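Local coordinates for protein AlyGC (Glaciecola chathamensis, PDB 5GKD) that cleaves alginate by beta-elimination as a calcium-containing lyase of polysaccharide lyase family 6, probably within its parallel beta-helix domain, at residues G88-F93 with V109-F114; S124-Y129 with N138-K143; V148-R153 with E183-G188; Q161-I166 with D196-V201. One frame throughout, in Å; residues are numbered along the deposited sequence.

Interaction 1: G88-F93 with V109-F114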
loop_
_atom_site.group_PDB
_atom_site.type_symbol
_atom_site.label_atom_id
_atom_site.label_comp_id
_atom_site.label_asym_id
_atom_site.label_seq_id
_atom_site.Cartn_x
_atom_site.Cartn_y
_atom_site.Cartn_z
ATOM N N GLY A 88 -17.730 11.925 7.767
ATOM C CA GLY A 88 -18.226 10.569 7.706
ATOM C C GLY A 88 -19.345 10.359 6.716
ATOM O O GLY A 88 -19.641 9.210 6.382
ATOM N N GLU A 89 -19.966 11.439 6.230
ATOM C CA GLU A 89 -21.187 11.332 5.438
ATOM C C GLU A 89 -21.243 12.456 4.418
ATOM O O GLU A 89 -20.794 13.567 4.683
ATOM C CB GLU A 89 -22.463 11.419 6.293
ATOM C CG GLU A 89 -22.430 10.696 7.609
ATOM C CD GLU A 89 -21.708 11.443 8.704
ATOM O OE1 GLU A 89 -21.712 12.694 8.694
ATOM O OE2 GLU A 89 -21.135 10.761 9.580
ATOM N N VAL A 90 -21.855 12.170 3.272
ATOM C CA VAL A 90 -22.129 13.218 2.291
ATOM C C VAL A 90 -23.328 14.053 2.708
ATOM O O VAL A 90 -23.259 15.286 2.736
ATOM C CB VAL A 90 -22.346 12.604 0.901
ATOM C CG1 VAL A 90 -22.548 13.709 -0.125
ATOM C CG2 VAL A 90 -21.174 11.723 0.542
ATOM N N ILE A 91 -24.451 13.394 3.002
ATOM C CA ILE A 91 -25.690 14.034 3.433
ATOM C C ILE A 91 -26.077 13.476 4.797
ATOM O O ILE A 91 -26.306 12.270 4.936
ATOM C CB ILE A 91 -26.834 13.795 2.445
ATOM C CG1 ILE A 91 -26.482 14.295 1.050
ATOM C CG2 ILE A 91 -28.123 14.458 2.956
ATOM C CD1 ILE A 91 -27.587 14.022 0.067
ATOM N N ALA A 92 -26.201 14.348 5.789
ATOM C CA ALA A 92 -26.582 13.940 7.137
ATOM C C ALA A 92 -27.723 14.802 7.647
ATOM O O ALA A 92 -27.694 16.033 7.515
ATOM C CB ALA A 92 -25.410 14.045 8.104
ATOM N N PHE A 93 -28.721 14.153 8.246
ATOM C CA PHE A 93 -29.855 14.842 8.846
ATOM C C PHE A 93 -29.541 15.266 10.277
ATOM O O PHE A 93 -30.323 15.043 11.208
ATOM C CB PHE A 93 -31.093 13.947 8.798
ATOM C CG PHE A 93 -31.738 13.862 7.444
ATOM C CD1 PHE A 93 -31.210 13.044 6.452
ATOM C CD2 PHE A 93 -32.901 14.564 7.176
ATOM C CE1 PHE A 93 -31.811 12.961 5.220
ATOM C CE2 PHE A 93 -33.513 14.470 5.941
ATOM C CZ PHE A 93 -32.957 13.675 4.962
ATOM N N VAL A 109 -32.073 15.154 -5.271
ATOM C CA VAL A 109 -30.641 15.376 -5.336
ATOM C C VAL A 109 -29.943 14.110 -5.810
ATOM O O VAL A 109 -30.350 12.978 -5.521
ATOM C CB VAL A 109 -30.015 15.924 -4.031
ATOM C CG1 VAL A 109 -31.038 16.425 -3.059
ATOM C CG2 VAL A 109 -29.000 14.984 -3.418
ATOM N N VAL A 110 -28.888 14.335 -6.584
ATOM C CA VAL A 110 -28.093 13.301 -7.216
ATOM C C VAL A 110 -26.776 13.195 -6.463
ATOM O O VAL A 110 -26.143 14.215 -6.163
ATOM C CB VAL A 110 -27.833 13.634 -8.696
ATOM C CG1 VAL A 110 -26.897 12.624 -9.313
ATOM C CG2 VAL A 110 -29.132 13.745 -9.481
ATOM N N ILE A 111 -26.348 11.973 -6.178
ATOM C CA ILE A 111 -24.969 11.699 -5.810
ATOM C C ILE A 111 -24.435 10.689 -6.811
ATOM O O ILE A 111 -24.933 9.559 -6.883
ATOM C CB ILE A 111 -24.833 11.172 -4.378
ATOM C CG1 ILE A 111 -25.496 12.140 -3.389
ATOM C CG2 ILE A 111 -23.351 10.930 -4.075
ATOM C CD1 ILE A 111 -25.373 11.726 -1.926
ATOM N N ASP A 112 -23.422 11.091 -7.574
ATOM C CA ASP A 112 -22.950 10.339 -8.736
ATOM C C ASP A 112 -21.452 10.106 -8.586
ATOM O O ASP A 112 -20.644 11.018 -8.806
ATOM C CB ASP A 112 -23.269 11.101 -10.022
ATOM C CG ASP A 112 -22.873 10.347 -11.261
ATOM O OD1 ASP A 112 -22.239 9.287 -11.150
ATOM O OD2 ASP A 112 -23.186 10.824 -12.364
ATOM N N ASN A 113 -21.090 8.890 -8.197
ATOM C CA ASN A 113 -19.696 8.475 -8.138
ATOM C C ASN A 113 -18.849 9.427 -7.299
ATOM O O ASN A 113 -17.692 9.703 -7.615
ATOM C CB ASN A 113 -19.122 8.322 -9.550
ATOM C CG ASN A 113 -19.452 6.973 -10.139
ATOM O OD1 ASN A 113 -18.732 6.004 -9.920
ATOM N ND2 ASN A 113 -20.575 6.891 -10.842
ATOM N N PHE A 114 -19.429 9.903 -6.203
ATOM C CA PHE A 114 -18.799 10.773 -5.205
ATOM C C PHE A 114 -18.002 9.961 -4.183
ATOM O O PHE A 114 -18.182 10.104 -2.968
ATOM C CB PHE A 114 -19.898 11.584 -4.525
ATOM C CG PHE A 114 -19.466 12.905 -3.979
ATOM C CD1 PHE A 114 -19.129 13.943 -4.834
ATOM C CD2 PHE A 114 -19.486 13.140 -2.620
ATOM C CE1 PHE A 114 -18.779 15.182 -4.332
ATOM C CE2 PHE A 114 -19.144 14.382 -2.100
ATOM C CZ PHE A 114 -18.776 15.405 -2.960
#
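Ile111 CD1 and Val90 CG1 meet tip to tip at 3.9 Å in the contact between Gly88-Phe93 and Val109-Phe114, which buries 207 Å² and is wholly apolar. Among the aliphatic pairs, Ile111 CD1 is the shared element: it also lies 3.8 Å from Ile91 CD1, although the two isoleucine side chains slide past each other in opposite directions. Both isoleucines hold CG1 opposite the carbonyl carbon (chi1 -58° for Ile91, -55° for Ile111) and are extended beyond it, which carries the two CD1 methyls into the packed interior between the two backbones. Ile91 CD1 has a second partner in Val109 CG2, again end against end at 3.9 Å.

These residues face the interior of a right-handed parallel beta-helix, the fold expected of the pectate lyase-like clan. The chain turns a corner at Val90 and Ile91, while Val109-Asp112 is strand on another wall of the coil, so the CA atoms stay far apart, 8.6 Å at the nearest pair, Val90 and Phe114. Trp125 of the following coil touches both Val90 and Ile111, and Phe80 of strand 73-81 packs on the same two residues.

The aromatic contact is made at the ring edge: Val90 CG2 lies near the plane of Phe114, 3.9 Å from CD2. The other methyl, Val90 CG1, is 4.0 Å from Phe114 CE2.

Interaction 2: S124-Y129 with N138-K143. With PO4 (phosphate ion), chain G.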
loop_
_atom_site.group_PDB
_atom_site.type_symbol
_atom_site.label_atom_id
_atom_site.label_comp_id
_atom_site.label_asym_id
_atom_site.label_seq_id
_atom_site.Cartn_x
_atom_site.Cartn_y
_atom_site.Cartn_z
ATOM N N SER A 124 -20.398 6.952 4.396
ATOM C CA SER A 124 -21.756 6.694 3.964
ATOM C C SER A 124 -22.219 7.901 3.178
ATOM O O SER A 124 -21.709 9.005 3.370
ATOM C CB SER A 124 -22.683 6.443 5.139
ATOM O OG SER A 124 -22.554 5.119 5.618
ATOM N N TRP A 125 -23.171 7.693 2.283
ATOM C CA TRP A 125 -23.598 8.827 1.478
ATOM C C TRP A 125 -24.780 9.561 2.091
ATOM O O TRP A 125 -24.840 10.792 2.002
ATOM C CB TRP A 125 -23.919 8.380 0.055
ATOM C CG TRP A 125 -22.683 8.221 -0.780
ATOM C CD1 TRP A 125 -21.376 8.358 -0.362
ATOM C CD2 TRP A 125 -22.624 7.933 -2.178
ATOM N NE1 TRP A 125 -20.521 8.133 -1.411
ATOM C CE2 TRP A 125 -21.262 7.888 -2.538
ATOM C CE3 TRP A 125 -23.588 7.693 -3.159
ATOM C CZ2 TRP A 125 -20.854 7.622 -3.834
ATOM C CZ3 TRP A 125 -23.173 7.418 -4.436
ATOM C CH2 TRP A 125 -21.830 7.386 -4.764
ATOM N N VAL A 126 -25.722 8.843 2.709
ATOM C CA VAL A 126 -26.870 9.452 3.369
ATOM C C VAL A 126 -27.045 8.824 4.745
ATOM O O VAL A 126 -27.131 7.600 4.859
ATOM C CB VAL A 126 -28.156 9.281 2.533
ATOM C CG1 VAL A 126 -29.307 10.020 3.168
ATOM C CG2 VAL A 126 -27.930 9.741 1.083
ATOM N N MET A 127 -27.135 9.659 5.784
ATOM C CA MET A 127 -27.401 9.215 7.148
ATOM C C MET A 127 -28.572 9.997 7.702
ATOM O O MET A 127 -28.516 11.229 7.764
ATOM C CB MET A 127 -26.185 9.400 8.060
ATOM C CG MET A 127 -25.000 8.574 7.640
ATOM S SD MET A 127 -25.185 6.806 7.887
ATOM C CE MET A 127 -24.930 6.682 9.593
ATOM N N VAL A 128 -29.620 9.286 8.134
ATOM C CA VAL A 128 -30.837 9.912 8.646
ATOM C C VAL A 128 -30.827 9.841 10.167
ATOM O O VAL A 128 -30.590 8.772 10.743
ATOM C CB VAL A 128 -32.098 9.241 8.074
ATOM C CG1 VAL A 128 -33.312 10.154 8.266
ATOM C CG2 VAL A 128 -31.922 8.946 6.612
ATOM N N TYR A 129 -31.086 10.969 10.818
ATOM C CA TYR A 129 -31.286 11.031 12.266
ATOM C C TYR A 129 -32.627 11.704 12.547
ATOM O O TYR A 129 -33.340 12.108 11.632
ATOM C CB TYR A 129 -30.159 11.797 12.972
ATOM C CG TYR A 129 -28.758 11.280 12.699
ATOM C CD1 TYR A 129 -28.106 11.559 11.505
ATOM C CD2 TYR A 129 -28.099 10.511 13.636
ATOM C CE1 TYR A 129 -26.833 11.080 11.265
ATOM C CE2 TYR A 129 -26.837 10.033 13.402
ATOM C CZ TYR A 129 -26.207 10.315 12.224
ATOM O OH TYR A 129 -24.942 9.829 12.007
ATOM N N ASN A 138 -34.604 10.819 -5.101
ATOM C CA ASN A 138 -33.173 11.048 -5.221
ATOM C C ASN A 138 -32.533 9.987 -6.125
ATOM O O ASN A 138 -33.171 9.012 -6.543
ATOM C CB ASN A 138 -32.526 11.084 -3.832
ATOM C CG ASN A 138 -33.081 12.195 -2.980
ATOM O OD1 ASN A 138 -32.947 13.376 -3.317
ATOM N ND2 ASN A 138 -33.726 11.834 -1.876
ATOM N N HIS A 139 -31.254 10.199 -6.432
ATOM C CA HIS A 139 -30.551 9.421 -7.457
ATOM C C HIS A 139 -29.123 9.196 -6.960
ATOM O O HIS A 139 -28.291 10.110 -7.023
ATOM C CB HIS A 139 -30.605 10.173 -8.783
ATOM C CG HIS A 139 -29.846 9.546 -9.911
ATOM N ND1 HIS A 139 -30.380 9.427 -11.177
ATOM C CD2 HIS A 139 -28.577 9.079 -9.993
ATOM C CE1 HIS A 139 -29.487 8.878 -11.981
ATOM N NE2 HIS A 139 -28.380 8.666 -11.289
ATOM N N LEU A 140 -28.849 7.987 -6.459
ATOM C CA LEU A 140 -27.559 7.625 -5.884
ATOM C C LEU A 140 -26.943 6.495 -6.694
ATOM O O LEU A 140 -27.458 5.372 -6.687
ATOM C CB LEU A 140 -27.701 7.189 -4.430
ATOM C CG LEU A 140 -28.562 8.123 -3.592
ATOM C CD1 LEU A 140 -28.677 7.612 -2.169
ATOM C CD2 LEU A 140 -27.939 9.513 -3.629
ATOM N N VAL A 141 -25.806 6.763 -7.327
ATOM C CA VAL A 141 -25.181 5.774 -8.187
ATOM C C VAL A 141 -23.670 5.777 -7.987
ATOM O O VAL A 141 -23.045 6.830 -7.815
ATOM C CB VAL A 141 -25.550 6.019 -9.666
ATOM C CG1 VAL A 141 -25.070 7.397 -10.113
ATOM C CG2 VAL A 141 -25.001 4.918 -10.528
ATOM N N GLY A 142 -23.089 4.587 -7.988
ATOM C CA GLY A 142 -21.657 4.446 -8.118
ATOM C C GLY A 142 -20.821 4.508 -6.856
ATOM O O GLY A 142 -19.649 4.861 -6.947
ATOM N N LYS A 143 -21.355 4.182 -5.688
ATOM C CA LYS A 143 -20.499 4.163 -4.503
ATOM C C LYS A 143 -19.559 2.968 -4.567
ATOM O O LYS A 143 -20.011 1.824 -4.646
ATOM C CB LYS A 143 -21.324 4.128 -3.222
ATOM C CG LYS A 143 -20.477 4.247 -1.959
ATOM C CD LYS A 143 -21.358 4.462 -0.726
ATOM C CE LYS A 143 -20.553 4.998 0.481
ATOM N NZ LYS A 143 -19.516 4.067 1.040
HETATM P P PO4 G . -22.171 8.495 14.293
HETATM O O1 PO4 G . -23.679 8.560 14.223
HETATM O O2 PO4 G . -21.575 9.771 14.854
HETATM O O3 PO4 G . -21.656 8.244 12.896
HETATM O O4 PO4 G . -21.749 7.365 15.201
#
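The backbones of Ser124-Tyr129 and Asn138-Lys143 stand well apart, with 8.2 Å between the nearest CA atoms, those of Trp125 and Lys143. The chain turns a corner at Trp125 before strand 126-128, and strand 139-141 belongs to a different wall of the parallel beta-helix, so side chains must fill the interior between them; they bury 316 Å².

Trp125 does most of this. Its indole is laid along the aliphatic part of Lys143, the two side chains running in opposite directions. Lys143 CB sits over the six-membered ring, 3.6 Å from the centroid and 15° off the normal, a CH-pi contact; farther along, Lys143 CE lies 3.6 Å from Trp125 CD1 over the face. The lysine chain reaches this far because it is extended through chi3 (-163°) and bends only at chi4 (-65°). That last turn takes NZ to a salt bridge with Asp123 and hydrogen bonds to Gly147 O and Asn145 OD1, so the buried ammonium is paired while its methylenes cover the indole. At the ring's edge, near its plane, Val141 O comes within 3.3 Å of Trp125 CH2. Next to the indole contact, Val126 and Leu140 cross at about a right angle, CG2 to CD1 at 4.0 Å.

At the far end of the first strand, Tyr129 OH donates to a phosphate ion, probably from the crystallisation liquor, at 2.8 Å from O1.

Interaction 3: V148-R153 with E183-G188. With CA (calcium ion), chain E; PO4 (phosphate ion), chain G.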
loop_
_atom_site.group_PDB
_atom_site.type_symbol
_atom_site.label_atom_id
_atom_site.label_comp_id
_atom_site.label_asym_id
_atom_site.label_seq_id
_atom_site.Cartn_x
_atom_site.Cartn_y
_atom_site.Cartn_z
ATOM N N VAL A 148 -22.158 1.605 3.948
ATOM C CA VAL A 148 -23.495 1.567 3.378
ATOM C C VAL A 148 -23.744 2.855 2.589
ATOM O O VAL A 148 -23.177 3.915 2.888
ATOM C CB VAL A 148 -24.522 1.351 4.507
ATOM C CG1 VAL A 148 -24.564 2.536 5.424
ATOM C CG2 VAL A 148 -25.934 1.040 3.944
ATOM N N THR A 149 -24.525 2.749 1.516
ATOM C CA THR A 149 -24.868 3.957 0.771
ATOM C C THR A 149 -25.771 4.857 1.606
ATOM O O THR A 149 -25.529 6.061 1.730
ATOM C CB THR A 149 -25.523 3.596 -0.565
ATOM O OG1 THR A 149 -24.657 2.716 -1.292
ATOM C CG2 THR A 149 -25.784 4.847 -1.423
ATOM N N MET A 150 -26.779 4.278 2.235
ATOM C CA MET A 150 -27.738 5.041 3.019
ATOM C C MET A 150 -28.124 4.264 4.261
ATOM O O MET A 150 -28.393 3.065 4.183
ATOM C CB MET A 150 -28.997 5.346 2.226
ATOM C CG MET A 150 -30.049 6.058 3.047
ATOM S SD MET A 150 -31.416 6.586 2.029
ATOM C CE MET A 150 -32.300 7.619 3.193
ATOM N N ALA A 151 -28.173 4.955 5.396
ATOM C CA ALA A 151 -28.552 4.324 6.645
ATOM C C ALA A 151 -29.466 5.246 7.449
ATOM O O ALA A 151 -29.437 6.467 7.300
ATOM C CB ALA A 151 -27.312 3.941 7.463
ATOM N N VAL A 152 -30.295 4.636 8.285
ATOM C CA VAL A 152 -31.067 5.316 9.323
ATOM C C VAL A 152 -30.399 4.986 10.647
ATOM O O VAL A 152 -30.269 3.809 10.992
ATOM C CB VAL A 152 -32.531 4.844 9.337
ATOM C CG1 VAL A 152 -33.223 5.308 10.601
ATOM C CG2 VAL A 152 -33.266 5.315 8.107
ATOM N N ARG A 153 -29.953 6.003 11.371
ATOM C CA ARG A 153 -29.303 5.812 12.660
ATOM C C ARG A 153 -30.323 5.861 13.783
ATOM O O ARG A 153 -31.293 6.608 13.728
ATOM C CB ARG A 153 -28.252 6.891 12.940
ATOM C CG ARG A 153 -26.991 6.792 12.160
ATOM C CD ARG A 153 -26.129 5.634 12.617
ATOM N NE ARG A 153 -25.032 5.995 13.511
ATOM C CZ ARG A 153 -24.512 5.133 14.379
ATOM N NH1 ARG A 153 -25.029 3.913 14.481
ATOM N NH2 ARG A 153 -23.504 5.473 15.166
ATOM N N GLU A 183 -23.673 -2.423 1.734
ATOM C CA GLU A 183 -25.130 -2.378 1.682
ATOM C C GLU A 183 -25.609 -1.108 0.984
ATOM O O GLU A 183 -24.952 -0.070 1.016
ATOM C CB GLU A 183 -25.719 -2.440 3.094
ATOM C CG GLU A 183 -25.351 -3.670 3.899
ATOM C CD GLU A 183 -24.105 -3.476 4.754
ATOM O OE1 GLU A 183 -23.360 -2.522 4.504
ATOM O OE2 GLU A 183 -23.885 -4.269 5.690
ATOM N N THR A 184 -26.762 -1.207 0.336
ATOM C CA THR A 184 -27.381 -0.018 -0.223
ATOM C C THR A 184 -28.188 0.731 0.832
ATOM O O THR A 184 -28.091 1.953 0.921
ATOM C CB THR A 184 -28.245 -0.395 -1.430
ATOM O OG1 THR A 184 -27.392 -0.830 -2.498
ATOM C CG2 THR A 184 -29.062 0.796 -1.916
ATOM N N LEU A 185 -28.945 0.016 1.666
ATOM C CA LEU A 185 -29.797 0.616 2.690
ATOM C C LEU A 185 -29.681 -0.214 3.964
ATOM O O LEU A 185 -29.922 -1.420 3.940
ATOM C CB LEU A 185 -31.259 0.671 2.213
ATOM C CG LEU A 185 -32.319 1.651 2.754
ATOM C CD1 LEU A 185 -33.701 1.024 2.768
ATOM C CD2 LEU A 185 -32.004 2.216 4.092
ATOM N N ARG A 186 -29.328 0.420 5.073
ATOM C CA ARG A 186 -29.301 -0.223 6.381
ATOM C C ARG A 186 -30.220 0.544 7.328
ATOM O O ARG A 186 -30.095 1.762 7.460
ATOM C CB ARG A 186 -27.882 -0.250 6.944
ATOM C CG ARG A 186 -27.774 -0.868 8.331
ATOM C CD ARG A 186 -26.377 -0.672 8.900
ATOM N NE ARG A 186 -26.252 0.656 9.487
ATOM C CZ ARG A 186 -25.121 1.355 9.548
ATOM N NH1 ARG A 186 -23.995 0.848 9.058
ATOM N NH2 ARG A 186 -25.116 2.558 10.094
ATOM N N ILE A 187 -31.132 -0.150 7.996
ATOM C CA ILE A 187 -32.049 0.523 8.912
ATOM C C ILE A 187 -31.672 0.117 10.329
ATOM O O ILE A 187 -32.099 -0.926 10.841
ATOM C CB ILE A 187 -33.512 0.215 8.597
ATOM C CG1 ILE A 187 -33.774 0.453 7.114
ATOM C CG2 ILE A 187 -34.428 1.122 9.412
ATOM C CD1 ILE A 187 -35.139 -0.032 6.674
ATOM N N GLY A 188 -30.896 0.957 10.980
ATOM C CA GLY A 188 -30.447 0.659 12.311
ATOM C C GLY A 188 -29.109 -0.040 12.304
ATOM O O GLY A 188 -28.395 -0.128 11.300
HETATM CA CA CA E . -23.621 -6.819 5.380
HETATM P P PO4 G . -22.171 8.495 14.293
HETATM O O1 PO4 G . -23.679 8.560 14.223
HETATM O O2 PO4 G . -21.575 9.771 14.854
HETATM O O3 PO4 G . -21.656 8.244 12.896
HETATM O O4 PO4 G . -21.749 7.365 15.201
HETATM O O HOH W 1 -25.914 1.545 -3.468
HETATM O O HOH W 2 -27.800 2.749 11.285
HETATM O O HOH W 3 -23.441 -9.292 5.620
#
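Val148 holds CG2 opposite its own N, which sets that methyl 3.6 Å from Glu183 CB; separately, Glu183 bends at chi2 (92°), turning its carboxylate so that OE2 binds the calcium ion at 2.6 Å. Glu212 and Glu214 bind the same metal. Arg186 kinks at chi3 (82°), which lays one guanidinium face over Val148 CG1 and Ala151 CB. Beneath these groups runs a parallel ladder, one rung-to-rung step of the beta-helix: strands 150-152 and 185-188 lie 4.7 Å apart at 12°. Arg186 contributes two of its bonds, its N donating to Met150 O (2.9 Å) and its O accepting from Val152 N (3.0 Å). A water joins Val152 O to Arg186 NH2. Arg153 grips the phosphate edge-on, NE to O1 at 3.0 Å and NH2 to O4 at 2.6 Å. A leucine here removes both donors, and the ion, left to Tyr129 and Arg94, would probably be held less firmly.

Interaction 4: Q161-I166 with D196-V201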
loop_
_atom_site.group_PDB
_atom_site.type_symbol
_atom_site.label_atom_id
_atom_site.label_comp_id
_atom_site.label_asym_id
_atom_site.label_seq_id
_atom_site.Cartn_x
_atom_site.Cartn_y
_atom_site.Cartn_z
ATOM N N GLN A 161 -38.129 5.558 16.800
ATOM C CA GLN A 161 -39.550 5.802 16.521
ATOM C C GLN A 161 -39.721 6.969 15.549
ATOM O O GLN A 161 -40.449 7.932 15.803
ATOM C CB GLN A 161 -40.322 6.049 17.818
ATOM C CG GLN A 161 -40.125 4.960 18.839
ATOM C CD GLN A 161 -40.925 5.181 20.091
ATOM O OE1 GLN A 161 -42.148 5.261 20.044
ATOM N NE2 GLN A 161 -40.237 5.286 21.230
ATOM N N ASN A 162 -39.018 6.881 14.425
ATOM C CA ASN A 162 -38.853 8.046 13.568
ATOM C C ASN A 162 -39.961 8.205 12.541
ATOM O O ASN A 162 -40.268 9.332 12.159
ATOM C CB ASN A 162 -37.497 7.988 12.852
ATOM C CG ASN A 162 -37.187 6.598 12.263
ATOM O OD1 ASN A 162 -37.815 6.172 11.289
ATOM N ND2 ASN A 162 -36.217 5.899 12.858
ATOM N N HIS A 163 -40.546 7.112 12.062
ATOM C CA HIS A 163 -41.494 7.166 10.946
ATOM C C HIS A 163 -40.890 7.835 9.718
ATOM O O HIS A 163 -41.607 8.455 8.929
ATOM C CB HIS A 163 -42.802 7.870 11.351
ATOM C CG HIS A 163 -43.544 7.151 12.426
ATOM N ND1 HIS A 163 -44.362 6.074 12.171
ATOM C CD2 HIS A 163 -43.538 7.311 13.768
ATOM C CE1 HIS A 163 -44.855 5.622 13.309
ATOM N NE2 HIS A 163 -44.370 6.355 14.292
ATOM N N HIS A 164 -39.576 7.713 9.544
ATOM C CA HIS A 164 -38.934 8.239 8.348
ATOM C C HIS A 164 -39.532 7.585 7.113
ATOM O O HIS A 164 -39.946 6.425 7.143
ATOM C CB HIS A 164 -37.419 7.984 8.377
ATOM C CG HIS A 164 -36.672 8.781 9.404
ATOM N ND1 HIS A 164 -36.978 10.086 9.709
ATOM C CD2 HIS A 164 -35.616 8.451 10.187
ATOM C CE1 HIS A 164 -36.141 10.531 10.632
ATOM N NE2 HIS A 164 -35.316 9.551 10.952
ATOM N N ARG A 165 -39.585 8.337 6.023
ATOM C CA ARG A 165 -40.120 7.853 4.758
ATOM C C ARG A 165 -39.042 7.921 3.677
ATOM O O ARG A 165 -38.484 8.994 3.411
ATOM C CB ARG A 165 -41.351 8.659 4.353
ATOM C CG ARG A 165 -41.958 8.178 3.055
ATOM C CD ARG A 165 -43.213 8.954 2.637
ATOM N NE ARG A 165 -43.691 8.443 1.359
ATOM C CZ ARG A 165 -44.495 9.094 0.529
ATOM N NH1 ARG A 165 -44.936 10.311 0.829
ATOM N NH2 ARG A 165 -44.846 8.519 -0.609
ATOM N N ILE A 166 -38.752 6.779 3.057
ATOM C CA ILE A 166 -37.725 6.662 2.026
ATOM C C ILE A 166 -38.397 6.105 0.779
ATOM O O ILE A 166 -38.713 4.913 0.720
ATOM C CB ILE A 166 -36.561 5.777 2.487
ATOM C CG1 ILE A 166 -35.962 6.343 3.783
ATOM C CG2 ILE A 166 -35.533 5.604 1.359
ATOM C CD1 ILE A 166 -35.048 5.395 4.533
ATOM N N ASP A 196 -37.621 0.231 18.280
ATOM C CA ASP A 196 -38.584 0.340 17.193
ATOM C C ASP A 196 -38.263 1.576 16.364
ATOM O O ASP A 196 -38.267 2.695 16.885
ATOM C CB ASP A 196 -40.012 0.442 17.726
ATOM C CG ASP A 196 -40.506 -0.841 18.359
ATOM O OD1 ASP A 196 -40.029 -1.929 17.986
ATOM O OD2 ASP A 196 -41.396 -0.753 19.217
ATOM N N SER A 197 -38.030 1.378 15.071
ATOM C CA SER A 197 -37.712 2.473 14.171
ATOM C C SER A 197 -38.926 3.010 13.420
ATOM O O SER A 197 -39.022 4.220 13.221
ATOM C CB SER A 197 -36.628 2.025 13.185
ATOM O OG SER A 197 -36.305 3.053 12.273
ATOM N N PHE A 198 -39.854 2.141 13.003
ATOM C CA PHE A 198 -41.059 2.526 12.249
ATOM C C PHE A 198 -40.723 3.188 10.915
ATOM O O PHE A 198 -41.451 4.052 10.447
ATOM C CB PHE A 198 -41.970 3.453 13.057
ATOM C CG PHE A 198 -42.451 2.873 14.367
ATOM C CD1 PHE A 198 -42.903 1.577 14.451
ATOM C CD2 PHE A 198 -42.491 3.658 15.504
ATOM C CE1 PHE A 198 -43.375 1.060 15.664
ATOM C CE2 PHE A 198 -42.954 3.145 16.711
ATOM C CZ PHE A 198 -43.387 1.842 16.789
ATOM N N THR A 199 -39.623 2.797 10.290
ATOM C CA THR A 199 -39.216 3.393 9.025
ATOM C C THR A 199 -39.990 2.793 7.858
ATOM O O THR A 199 -40.165 1.582 7.773
ATOM C CB THR A 199 -37.721 3.181 8.801
ATOM O OG1 THR A 199 -36.981 3.838 9.842
ATOM C CG2 THR A 199 -37.303 3.724 7.448
ATOM N N LEU A 200 -40.415 3.652 6.942
ATOM C CA LEU A 200 -41.167 3.280 5.750
ATOM C C LEU A 200 -40.255 3.365 4.529
ATOM O O LEU A 200 -39.769 4.448 4.191
ATOM C CB LEU A 200 -42.376 4.203 5.585
ATOM C CG LEU A 200 -43.261 4.066 4.351
ATOM C CD1 LEU A 200 -43.629 2.613 4.261
ATOM C CD2 LEU A 200 -44.544 4.894 4.444
ATOM N N VAL A 201 -40.040 2.235 3.862
ATOM C CA VAL A 201 -39.191 2.146 2.683
ATOM C C VAL A 201 -40.049 1.621 1.544
ATOM O O VAL A 201 -40.302 0.416 1.468
ATOM C CB VAL A 201 -37.978 1.234 2.899
ATOM C CG1 VAL A 201 -37.099 1.213 1.635
ATOM C CG2 VAL A 201 -37.189 1.655 4.121
HETATM O O HOH W 4 -44.483 5.021 9.045
#
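Asn162 and Thr199 meet through a single oxygen: Asn162 OD1 accepts from Thr199 OG1 at 2.9 Å, in the carbonyl plane and on a lone pair. The same OD1 takes a second bond from His164 N, also 2.9 Å and on a lone pair, closing an Asx turn within its own segment. The other end of the amide, Asn162 ND2, donates to Ser197 OG at 2.9 Å, 17° out of the amide plane, and also to Ser159 O. The side chain reaches all these partners because chi1 (45°) places CG between backbone N and carbonyl carbon. Ser197 OG in turn donates to Thr199 OG1, linking the two hydroxyls. An alanine here takes away the acceptor of Thr199 OG1 and His164 N and the donor to Ser197 OG, and the turn is likely to be freer to open.

Beside this network, Phe198 CB lies over the His163 ring, 3.7 Å from its centroid in a CH-pi contact. The two ring planes are 22° apart, but slid so far that they barely overlap. Gln161 runs alongside Phe198.

Farther along, the backbone fixes the register: Leu200 N donates to His164 O and Ile166 N to Leu200 O, each at 2.8 Å and nearly straight on to the carbonyl. Ile166 CD1 packs 4.0 Å from Thr199 CG2. Arg165 extends to salt bridges with Glu202 and Asp167. Parallel strands of successive coils, with a polar side-chain bridge at the turn leading into them, fit a parallel beta-helix.

Overall arrangement
The four contacts occupy neighbouring coils of one parallel beta-helix and differ in direction. Interactions 1 and 2 span the interior between walls, their centres 5 Å apart, and are tied by backbone bonding of Ile91 to Trp125. Interactions 3 and 4 instead join successive coils, one within each wall; their centres are 12 Å apart and Leu185 and Ile187 pack on Val201. Strands 89-92, 124-128, 150-152 and 185-188 are consecutive in one wall, while 105-112, 134-141, 165-167 and 200-207 follow in another. Along the chain interactions 1, 2 and 3 come in series, whereas the segments of 3 and 4 alternate. Val126 O to Ala151 N and a shared phosphate link interaction 2 to interaction 3, whose Glu183 binds calcium.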